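Long-range contacts in putative reductase (Peptoclostridium difficile, PDB 5J6C), which probably uses bound flavin mononucleotide to reduce nitro compounds, the antibiotic metronidazole perhaps among them: residues V105-K110 against S166-E171; F95-A100 against E171-I176; R36-K41 against G137-Q142. One frame throughout, in Å; residues are numbered along the deposited sequence.

Overall arrangement
From the N terminus, loop 36-41 meets strand 137-142 in contact 3, which closes a loop of 95 residues beside the flavin mononucleotide. Next comes segment 95-100, mostly 3-10 turn, whose partner in contact 2 is the strand 171-176. Strand 102-109 then pairs with the start of strand 168-177 in contact 1, so contact 1 is nested inside contact 2 and the two share Glu171. Contact 3 crosses both. Strand 168-177 lies between 102-109 and 137-142 in one antiparallel sheet, and Ile173 and Ser175 bond by their backbones to Ile141 and Cys139, joining contacts 2 and 3, whose centres are about 8 Å apart.

Contact 1: V105-K110 against S166-E171; sequences VIIADK and SKYSVE
Ile107 places CG1 between its backbone N and carbonyl carbon (chi1 69°) and Tyr168 turns its ring to the side of its own N (chi1 -62°), which sets methyl CD1 of Ile107 over one face of the Tyr168 ring. This is a CH-pi contact, with CD1 4.3 Å from the ring centroid and 26° off the normal. The other branch of Ile107, CG2, meets CG2 of Val170, while CG1 of Val170 reaches CG1 of Val105 at 3.7 Å. Phe201 of the second subunit packs on Ile107 and Tyr168 on this face of the sheet. The backbones pair as antiparallel neighbours in the central sheet of the nitroreductase fold. Ala108 and Ser169 form a hydrogen-bonded pair, Ala108 N to Ser169 O and Ser169 N to Ala108 O each spanning 3.0 Å; Ile107-Val170 and Asp109-Tyr168 are the non-hydrogen-bonded pairs next to it. Glu171 N to Ile106 O, 2.9 Å, continues the ladder at one end and Lys110 N to Lys167 O, 3.1 Å, at the other. From the residue before Tyr168, the extended chain of Lys167 runs across the Asp109 carboxylate and ends in a long salt bridge, NZ to OD1 3.6 Å. Lys112 is the stronger partner of OD1, and Glu111 N bonds to OD2. On the opposite face of the sheet, CD of Lys110 lies 3.9 Å from CB of Ser169, and a water that donates to Tyr168 O accepts a weak bond from Lys110 NZ.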
loop_
_atom_site.group_PDB
_atom_site.type_symbol
_atom_site.label_atom_id
_atom_site.label_comp_id
_atom_site.label_asym_id
_atom_site.label_seq_id
_atom_site.Cartn_x
_atom_site.Cartn_y
_atom_site.Cartn_z
ATOM N N VAL A 105 -2.709 8.060 12.652
ATOM C CA VAL A 105 -1.680 7.080 12.982
ATOM C C VAL A 105 -2.233 5.703 12.640
ATOM O O VAL A 105 -3.307 5.329 13.127
ATOM C CB VAL A 105 -1.289 7.174 14.465
ATOM C CG1 VAL A 105 -0.172 6.177 14.804
ATOM C CG2 VAL A 105 -0.879 8.597 14.791
ATOM N N ILE A 106 -1.517 4.962 11.788
ATOM C CA ILE A 106 -1.904 3.609 11.386
ATOM C C ILE A 106 -1.130 2.605 12.237
ATOM O O ILE A 106 0.100 2.499 12.138
ATOM C CB ILE A 106 -1.655 3.343 9.898
ATOM C CG1 ILE A 106 -2.528 4.224 9.005
ATOM C CG2 ILE A 106 -1.962 1.899 9.595
ATOM C CD1 ILE A 106 -1.817 5.413 8.467
ATOM N N ILE A 107 -1.855 1.846 13.058
ATOM C CA ILE A 107 -1.274 0.798 13.887
ATOM C C ILE A 107 -1.866 -0.529 13.441
ATOM O O ILE A 107 -2.871 -0.580 12.730
ATOM C CB ILE A 107 -1.528 1.026 15.395
ATOM C CG1 ILE A 107 -3.017 0.845 15.715
ATOM C CG2 ILE A 107 -1.004 2.394 15.830
ATOM C CD1 ILE A 107 -3.366 0.947 17.207
ATOM N N ALA A 108 -1.227 -1.617 13.859
ATOM C CA ALA A 108 -1.677 -2.939 13.458
ATOM C C ALA A 108 -1.413 -3.926 14.578
ATOM O O ALA A 108 -0.379 -3.861 15.249
ATOM C CB ALA A 108 -0.982 -3.400 12.179
ATOM N N ASP A 109 -2.366 -4.827 14.783
ATOM C CA ASP A 109 -2.219 -5.925 15.736
ATOM C C ASP A 109 -1.227 -6.927 15.156
ATOM O O ASP A 109 -1.576 -7.732 14.290
ATOM C CB ASP A 109 -3.583 -6.551 16.009
ATOM C CG ASP A 109 -3.534 -7.686 17.029
ATOM O OD1 ASP A 109 -4.614 -8.263 17.273
ATOM O OD2 ASP A 109 -2.446 -8.017 17.572
ATOM N N LYS A 110 0.027 -6.874 15.624
ATOM C CA LYS A 110 1.083 -7.675 15.010
ATOM C C LYS A 110 1.035 -9.149 15.404
ATOM O O LYS A 110 1.758 -9.954 14.805
ATOM C CB LYS A 110 2.469 -7.087 15.323
ATOM C CG LYS A 110 2.905 -7.114 16.784
ATOM C CD LYS A 110 4.235 -6.361 16.971
ATOM C CE LYS A 110 4.897 -6.652 18.321
ATOM N NZ LYS A 110 4.264 -5.949 19.476
ATOM N N SER A 166 0.862 -2.990 23.847
ATOM C CA SER A 166 2.098 -3.490 23.255
ATOM C C SER A 166 1.873 -4.501 22.143
ATOM O O SER A 166 2.790 -4.726 21.347
ATOM C CB SER A 166 2.964 -4.131 24.333
ATOM O OG SER A 166 2.183 -5.063 25.054
ATOM N N LYS A 167 0.710 -5.149 22.076
ATOM C CA LYS A 167 0.516 -6.080 20.968
ATOM C C LYS A 167 0.447 -5.369 19.622
ATOM O O LYS A 167 0.563 -6.029 18.587
ATOM C CB LYS A 167 -0.746 -6.924 21.180
ATOM C CG LYS A 167 -2.061 -6.158 21.163
ATOM C CD LYS A 167 -3.240 -7.136 21.217
ATOM C CE LYS A 167 -4.567 -6.416 21.117
ATOM N NZ LYS A 167 -5.634 -7.340 20.646
ATOM N N TYR A 168 0.278 -4.048 19.622
ATOM C CA TYR A 168 0.214 -3.247 18.413
ATOM C C TYR A 168 1.586 -2.704 18.051
ATOM O O TYR A 168 2.410 -2.403 18.920
ATOM C CB TYR A 168 -0.755 -2.078 18.587
ATOM C CG TYR A 168 -2.173 -2.509 18.841
ATOM C CD1 TYR A 168 -2.975 -2.955 17.800
ATOM C CD2 TYR A 168 -2.707 -2.485 20.125
ATOM C CE1 TYR A 168 -4.265 -3.356 18.026
ATOM C CE2 TYR A 168 -4.003 -2.883 20.359
ATOM C CZ TYR A 168 -4.776 -3.316 19.302
ATOM O OH TYR A 168 -6.064 -3.715 19.515
ATOM N N SER A 169 1.810 -2.556 16.749
ATOM C CA SER A 169 2.970 -1.870 16.210
ATOM C C SER A 169 2.510 -0.678 15.373
ATOM O O SER A 169 1.465 -0.734 14.720
ATOM C CB SER A 169 3.810 -2.830 15.361
ATOM O OG SER A 169 4.988 -2.191 14.916
ATOM N N VAL A 170 3.301 0.397 15.375
ATOM C CA VAL A 170 2.971 1.615 14.637
ATOM C C VAL A 170 3.662 1.572 13.287
ATOM O O VAL A 170 4.886 1.433 13.210
ATOM C CB VAL A 170 3.364 2.885 15.410
ATOM C CG1 VAL A 170 2.894 4.123 14.637
ATOM C CG2 VAL A 170 2.765 2.870 16.803
ATOM N N GLU A 171 2.877 1.684 12.218
ATOM C CA GLU A 171 3.414 1.619 10.866
ATOM C C GLU A 171 3.890 2.983 10.392
ATOM O O GLU A 171 5.038 3.133 9.960
ATOM C CB GLU A 171 2.357 1.068 9.898
ATOM C CG GLU A 171 2.725 1.244 8.429
ATOM C CD GLU A 171 4.047 0.582 8.067
ATOM O OE1 GLU A 171 4.785 1.127 7.225
ATOM O OE2 GLU A 171 4.358 -0.483 8.631
HETATM O O HOH W 1 5.451 -2.838 18.605
#

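Contact 2: F95-A100 against E171-I176; sequences FFLKNA and ECIISI
Leu97 and Phe96, on a 3-10 turn, lean against Ser175 and Ile173 of the strand 168-177, an inner strand of the antiparallel sheet in this nitroreductase fold. The turn is held by its own backbone bonds, among them Asn99 N to Phe96 O (3.0 Å) and Ala100 N to Leu97 O (3.1 Å), and it leads directly into strand 102-109, the sheet neighbour of 168-177. The apolar packing centres on Leu97, where chi1 of -173° carries CG toward the strand and chi2 of 59° spreads the methyls over Ser175 and Ile173. CD2 reaches Ile173, touching CG2 and CD1 alike at 4.0 Å, and the two side chains meet at about a right angle. CD1 presses on CB of Ser175 at 3.4 Å, tighter than ordinary van der Waals contact. The methyl of Ala100 meets the same CB less closely, at 4.1 Å. Ala103 of strand 102-109 touches both Leu97 and Ile173, which places this packing beside the step from turn to strand. The polar element is the hydroxyl of Ser175, buried but satisfied by a hydrogen bond with Tyr42 OH. Phe96, a residue of the flavin mononucleotide pocket that also packs on Ile141 and Arg40, turns its ring edge to this hydroxyl: OG of Ser175 lies in the ring plane, 3.2 Å from CE1.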
loop_
_atom_site.group_PDB
_atom_site.type_symbol
_atom_site.label_atom_id
_atom_site.label_comp_id
_atom_site.label_asym_id
_atom_site.label_seq_id
_atom_site.Cartn_x
_atom_site.Cartn_y
_atom_site.Cartn_z
ATOM N N PHE A 95 8.814 16.372 11.603
ATOM C CA PHE A 95 8.789 17.667 12.286
ATOM C C PHE A 95 7.627 18.527 11.806
ATOM O O PHE A 95 7.020 19.263 12.596
ATOM C CB PHE A 95 10.105 18.420 12.078
ATOM C CG PHE A 95 11.292 17.817 12.790
ATOM C CD1 PHE A 95 11.136 17.074 13.955
ATOM C CD2 PHE A 95 12.575 17.993 12.278
ATOM C CE1 PHE A 95 12.245 16.521 14.612
ATOM C CE2 PHE A 95 13.695 17.443 12.922
ATOM C CZ PHE A 95 13.534 16.705 14.085
ATOM N N PHE A 96 7.301 18.454 10.512
ATOM C CA PHE A 96 6.227 19.293 9.979
ATOM C C PHE A 96 4.876 18.947 10.587
ATOM O O PHE A 96 3.925 19.733 10.473
ATOM C CB PHE A 96 6.161 19.163 8.455
ATOM C CG PHE A 96 5.960 17.747 7.983
ATOM C CD1 PHE A 96 4.678 17.253 7.753
ATOM C CD2 PHE A 96 7.046 16.911 7.783
ATOM C CE1 PHE A 96 4.486 15.942 7.320
ATOM C CE2 PHE A 96 6.870 15.594 7.357
ATOM C CZ PHE A 96 5.587 15.109 7.121
ATOM N N LEU A 97 4.762 17.778 11.224
ATOM C CA LEU A 97 3.478 17.372 11.771
ATOM C C LEU A 97 2.964 18.374 12.798
ATOM O O LEU A 97 1.750 18.505 12.979
ATOM C CB LEU A 97 3.608 15.978 12.367
ATOM C CG LEU A 97 2.385 15.237 12.857
ATOM C CD1 LEU A 97 1.394 15.045 11.753
ATOM C CD2 LEU A 97 2.853 13.898 13.394
ATOM N N LYS A 98 3.864 19.117 13.448
ATOM C CA LYS A 98 3.438 20.095 14.438
ATOM C C LYS A 98 2.551 21.180 13.838
ATOM O O LYS A 98 1.772 21.797 14.573
ATOM C CB LYS A 98 4.658 20.738 15.111
ATOM C CG LYS A 98 5.486 21.643 14.197
ATOM C CD LYS A 98 6.769 22.068 14.894
ATOM C CE LYS A 98 7.757 22.660 13.915
ATOM N NZ LYS A 98 9.060 22.977 14.560
ATOM N N ASN A 99 2.644 21.421 12.529
ATOM C CA ASN A 99 1.875 22.461 11.854
ATOM C C ASN A 99 0.719 21.911 11.046
ATOM O O ASN A 99 0.102 22.662 10.279
ATOM C CB ASN A 99 2.778 23.278 10.939
ATOM C CG ASN A 99 3.777 24.083 11.708
ATOM O OD1 ASN A 99 3.456 24.621 12.768
ATOM N ND2 ASN A 99 5.007 24.157 11.202
ATOM N N ALA A 100 0.430 20.648 11.179
ATOM C CA ALA A 100 -0.648 20.016 10.437
ATOM C C ALA A 100 -1.940 20.110 11.233
ATOM O O ALA A 100 -1.908 20.129 12.465
ATOM C CB ALA A 100 -0.321 18.544 10.158
ATOM N N GLU A 171 2.877 1.684 12.218
ATOM C CA GLU A 171 3.414 1.619 10.866
ATOM C C GLU A 171 3.890 2.983 10.392
ATOM O O GLU A 171 5.038 3.133 9.960
ATOM C CB GLU A 171 2.357 1.068 9.898
ATOM C CG GLU A 171 2.725 1.244 8.429
ATOM C CD GLU A 171 4.047 0.582 8.067
ATOM O OE1 GLU A 171 4.785 1.127 7.225
ATOM O OE2 GLU A 171 4.358 -0.483 8.631
ATOM N N CYS A 172 3.033 3.991 10.502
ATOM C CA CYS A 172 3.313 5.308 9.954
ATOM C C CYS A 172 2.256 6.268 10.473
ATOM O O CYS A 172 1.205 5.849 10.972
ATOM C CB CYS A 172 3.298 5.282 8.419
ATOM S SG CYS A 172 1.664 4.834 7.732
ATOM N N ILE A 173 2.555 7.557 10.364
ATOM C CA ILE A 173 1.584 8.624 10.578
ATOM C C ILE A 173 1.301 9.289 9.235
ATOM O O ILE A 173 2.233 9.591 8.477
ATOM C CB ILE A 173 2.100 9.661 11.587
ATOM C CG1 ILE A 173 2.722 8.971 12.804
ATOM C CG2 ILE A 173 0.965 10.592 12.018
ATOM C CD1 ILE A 173 3.041 9.922 13.910
ATOM N N ILE A 174 0.024 9.524 8.939
ATOM C CA ILE A 174 -0.361 10.314 7.771
ATOM C C ILE A 174 -0.806 11.678 8.280
ATOM O O ILE A 174 -1.818 11.780 8.982
ATOM C CB ILE A 174 -1.474 9.655 6.944
ATOM C CG1 ILE A 174 -1.118 8.218 6.556
ATOM C CG2 ILE A 174 -1.740 10.481 5.683
ATOM C CD1 ILE A 174 0.017 8.117 5.561
ATOM N N SER A 175 -0.058 12.726 7.940
ATOM C CA SER A 175 -0.487 14.093 8.219
ATOM C C SER A 175 -1.324 14.590 7.051
ATOM O O SER A 175 -1.000 14.323 5.895
ATOM C CB SER A 175 0.704 15.025 8.427
ATOM O OG SER A 175 1.359 15.257 7.208
ATOM N N ILE A 176 -2.410 15.292 7.364
ATOM C CA ILE A 176 -3.441 15.647 6.390
ATOM C C ILE A 176 -3.829 17.110 6.595
ATOM O O ILE A 176 -3.862 17.596 7.727
ATOM C CB ILE A 176 -4.674 14.725 6.534
ATOM C CG1 ILE A 176 -4.262 13.243 6.428
ATOM C CG2 ILE A 176 -5.778 15.085 5.515
ATOM C CD1 ILE A 176 -5.409 12.269 6.661
#

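Contact 3: R36-K41 against G137-Q142; sequences RRSIRK and GSCWIQ. With FMN (flavin mononucleotide), chain C.
Gly137 opens the strand with its CA packed 3.8 Å from CG1 of Ile39. Ser138 O receives the N-H of Ile39 at 2.9 Å, the donor standing 50° above the carbonyl plane, and its N shares a water with Arg37 O. Cys139 has SG opposite its backbone N (chi1 -166°), which puts the sulfur over one face of the Arg40 guanidinium, 3.5 Å from NE. By its edge that guanidinium bonds the flavin, NE to O2 at 2.7 Å and NH2 to N1. At the other end of the cofactor Arg36, Arg37 and Ser38 gather round the phosphate, where Ser38 N donates to O2P (2.7 Å) and Ser38 OG to O1P (2.6 Å); Arg37 NH1 also bonds the Lys184 carbonyl. The Trp140 indole leans, tilted, against the dimethylbenzene end of the flavin, its CD1 side nearest C6, and gives NE1 to Gln142 OE1, 2.8 Å. Gln142 N bonds flavin O4 at 3.1 Å. Strand 137-142 is an outer strand of the sheet in its own chain, paired with 168-177; helix 116-133 packs on Trp140, and Ile122 of the second subunit reaches the same indole.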
loop_
_atom_site.group_PDB
_atom_site.type_symbol
_atom_site.label_atom_id
_atom_site.label_comp_id
_atom_site.label_asym_id
_atom_site.label_seq_id
_atom_site.Cartn_x
_atom_site.Cartn_y
_atom_site.Cartn_z
ATOM N N ARG A 36 -0.847 13.907 -7.498
ATOM C CA ARG A 36 -0.628 13.576 -6.089
ATOM C C ARG A 36 0.836 13.817 -5.731
ATOM O O ARG A 36 1.722 13.109 -6.223
ATOM C CB ARG A 36 -1.007 12.123 -5.799
ATOM C CG ARG A 36 -0.871 11.777 -4.321
ATOM C CD ARG A 36 -0.293 10.372 -4.054
ATOM N NE ARG A 36 0.958 10.161 -4.777
ATOM C CZ ARG A 36 2.155 10.579 -4.372
ATOM N NH1 ARG A 36 2.300 11.225 -3.217
ATOM N NH2 ARG A 36 3.215 10.348 -5.142
ATOM N N ARG A 37 1.087 14.808 -4.872
ATOM C CA ARG A 37 2.416 15.139 -4.361
ATOM C C ARG A 37 2.346 15.246 -2.843
ATOM O O ARG A 37 1.349 15.726 -2.301
ATOM C CB ARG A 37 2.944 16.461 -4.929
ATOM C CG ARG A 37 3.011 16.524 -6.450
ATOM C CD ARG A 37 4.025 15.519 -6.996
ATOM N NE ARG A 37 5.197 15.428 -6.129
ATOM C CZ ARG A 37 6.208 16.292 -6.142
ATOM N NH1 ARG A 37 6.203 17.315 -6.990
ATOM N NH2 ARG A 37 7.229 16.134 -5.305
ATOM N N SER A 38 3.401 14.805 -2.161
ATOM C CA SER A 38 3.421 14.887 -0.703
ATOM C C SER A 38 3.487 16.340 -0.245
ATOM O O SER A 38 4.266 17.144 -0.760
ATOM C CB SER A 38 4.604 14.103 -0.122
ATOM O OG SER A 38 4.463 12.715 -0.365
ATOM N N ILE A 39 2.673 16.672 0.747
ATOM C CA ILE A 39 2.544 18.042 1.226
ATOM C C ILE A 39 2.960 18.081 2.691
ATOM O O ILE A 39 2.466 17.296 3.507
ATOM C CB ILE A 39 1.112 18.577 1.031
ATOM C CG1 ILE A 39 0.746 18.582 -0.458
ATOM C CG2 ILE A 39 0.959 19.960 1.672
ATOM C CD1 ILE A 39 1.593 19.500 -1.301
ATOM N N ARG A 40 3.873 18.991 3.016
ATOM C CA ARG A 40 4.390 19.136 4.366
ATOM C C ARG A 40 4.197 20.547 4.910
ATOM O O ARG A 40 4.705 20.854 5.995
ATOM C CB ARG A 40 5.873 18.748 4.403
ATOM C CG ARG A 40 6.199 17.388 3.728
ATOM C CD ARG A 40 7.699 17.024 3.808
ATOM N NE ARG A 40 7.961 15.697 3.248
ATOM C CZ ARG A 40 7.982 15.423 1.946
ATOM N NH1 ARG A 40 7.761 16.389 1.062
ATOM N NH2 ARG A 40 8.228 14.191 1.521
ATOM N N LYS A 41 3.495 21.420 4.179
ATOM C CA LYS A 41 3.165 22.764 4.650
ATOM C C LYS A 41 1.684 23.021 4.390
ATOM O O LYS A 41 1.222 22.863 3.254
ATOM C CB LYS A 41 4.042 23.821 3.957
ATOM C CG LYS A 41 3.855 25.249 4.485
ATOM C CD LYS A 41 4.757 26.240 3.769
ATOM C CE LYS A 41 4.594 27.657 4.329
ATOM N NZ LYS A 41 5.621 28.591 3.783
ATOM N N GLY A 137 -3.944 17.777 0.954
ATOM C CA GLY A 137 -2.617 17.229 0.795
ATOM C C GLY A 137 -2.283 16.328 1.973
ATOM O O GLY A 137 -2.906 16.408 3.032
ATOM N N SER A 138 -1.291 15.458 1.789
ATOM C CA SER A 138 -0.901 14.582 2.887
ATOM C C SER A 138 0.556 14.172 2.722
ATOM O O SER A 138 1.165 14.360 1.666
ATOM C CB SER A 138 -1.825 13.349 2.983
ATOM O OG SER A 138 -1.560 12.405 1.952
ATOM N N CYS A 139 1.116 13.612 3.793
ATOM C CA CYS A 139 2.475 13.099 3.749
ATOM C C CYS A 139 2.604 11.925 4.703
ATOM O O CYS A 139 2.129 11.983 5.843
ATOM C CB CYS A 139 3.502 14.172 4.109
ATOM S SG CYS A 139 5.155 13.602 3.653
ATOM N N TRP A 140 3.236 10.865 4.223
ATOM C CA TRP A 140 3.499 9.685 5.027
ATOM C C TRP A 140 4.711 9.952 5.910
ATOM O O TRP A 140 5.731 10.465 5.441
ATOM C CB TRP A 140 3.727 8.497 4.085
ATOM C CG TRP A 140 4.113 7.138 4.630
ATOM C CD1 TRP A 140 5.149 6.841 5.473
ATOM C CD2 TRP A 140 3.507 5.874 4.279
ATOM N NE1 TRP A 140 5.211 5.476 5.679
ATOM C CE2 TRP A 140 4.209 4.866 4.968
ATOM C CE3 TRP A 140 2.422 5.509 3.468
ATOM C CZ2 TRP A 140 3.872 3.509 4.865
ATOM C CZ3 TRP A 140 2.085 4.164 3.365
ATOM C CH2 TRP A 140 2.809 3.179 4.066
ATOM N N ILE A 141 4.597 9.633 7.192
ATOM C CA ILE A 141 5.710 9.725 8.129
ATOM C C ILE A 141 6.045 8.301 8.554
ATOM O O ILE A 141 5.251 7.658 9.252
ATOM C CB ILE A 141 5.365 10.606 9.337
ATOM C CG1 ILE A 141 5.036 12.026 8.873
ATOM C CG2 ILE A 141 6.512 10.610 10.351
ATOM C CD1 ILE A 141 4.525 12.896 9.970
ATOM N N GLN A 142 7.206 7.798 8.121
ATOM C CA GLN A 142 7.595 6.423 8.414
ATOM C C GLN A 142 7.886 6.249 9.903
ATOM O O GLN A 142 8.618 7.047 10.492
ATOM C CB GLN A 142 8.825 6.050 7.586
ATOM C CG GLN A 142 9.263 4.608 7.708
ATOM C CD GLN A 142 8.211 3.616 7.212
ATOM O OE1 GLN A 142 7.424 3.927 6.320
ATOM N NE2 GLN A 142 8.199 2.415 7.791
HETATM N N1 FMN C . 8.179 11.975 3.772
HETATM C C2 FMN C . 8.675 12.592 4.907
HETATM O O2 FMN C . 8.809 13.805 4.948
HETATM N N3 FMN C . 9.022 11.857 6.020
HETATM C C4 FMN C . 8.899 10.483 6.009
HETATM O O4 FMN C . 9.208 9.805 6.987
HETATM C C4A FMN C . 8.426 9.854 4.870
HETATM N N5 FMN C . 8.303 8.486 4.884
HETATM C C5A FMN C . 7.797 7.847 3.784
HETATM C C6 FMN C . 7.685 6.463 3.814
HETATM C C7 FMN C . 7.180 5.803 2.724
HETATM C C7M FMN C . 7.047 4.313 2.759
HETATM C C8 FMN C . 6.799 6.513 1.608
HETATM C C8M FMN C . 6.245 5.780 0.437
HETATM C C9 FMN C . 6.911 7.890 1.564
HETATM C C9A FMN C . 7.420 8.566 2.664
HETATM N N10 FMN C . 7.550 9.948 2.649
HETATM C C10 FMN C . 8.054 10.600 3.755
HETATM C "C1'" FMN C . 7.141 10.733 1.436
HETATM C "C2'" FMN C . 8.195 10.641 0.323
HETATM O "O2'" FMN C . 9.265 11.535 0.573
HETATM C "C3'" FMN C . 7.546 10.927 -1.034
HETATM O "O3'" FMN C . 6.419 10.096 -1.183
HETATM C "C4'" FMN C . 8.504 10.675 -2.202
HETATM O "O4'" FMN C . 9.609 11.547 -2.080
HETATM C "C5'" FMN C . 7.797 10.900 -3.541
HETATM O "O5'" FMN C . 7.422 12.258 -3.618
HETATM P P FMN C . 5.872 12.664 -3.754
HETATM O O1P FMN C . 5.063 11.885 -2.739
HETATM O O2P FMN C . 5.687 14.144 -3.504
HETATM O O3P FMN C . 5.438 12.285 -5.148
HETATM O O HOH W 2 -0.783 14.887 -1.151
HETATM O O HOH W 3 3.478 10.769 1.378
#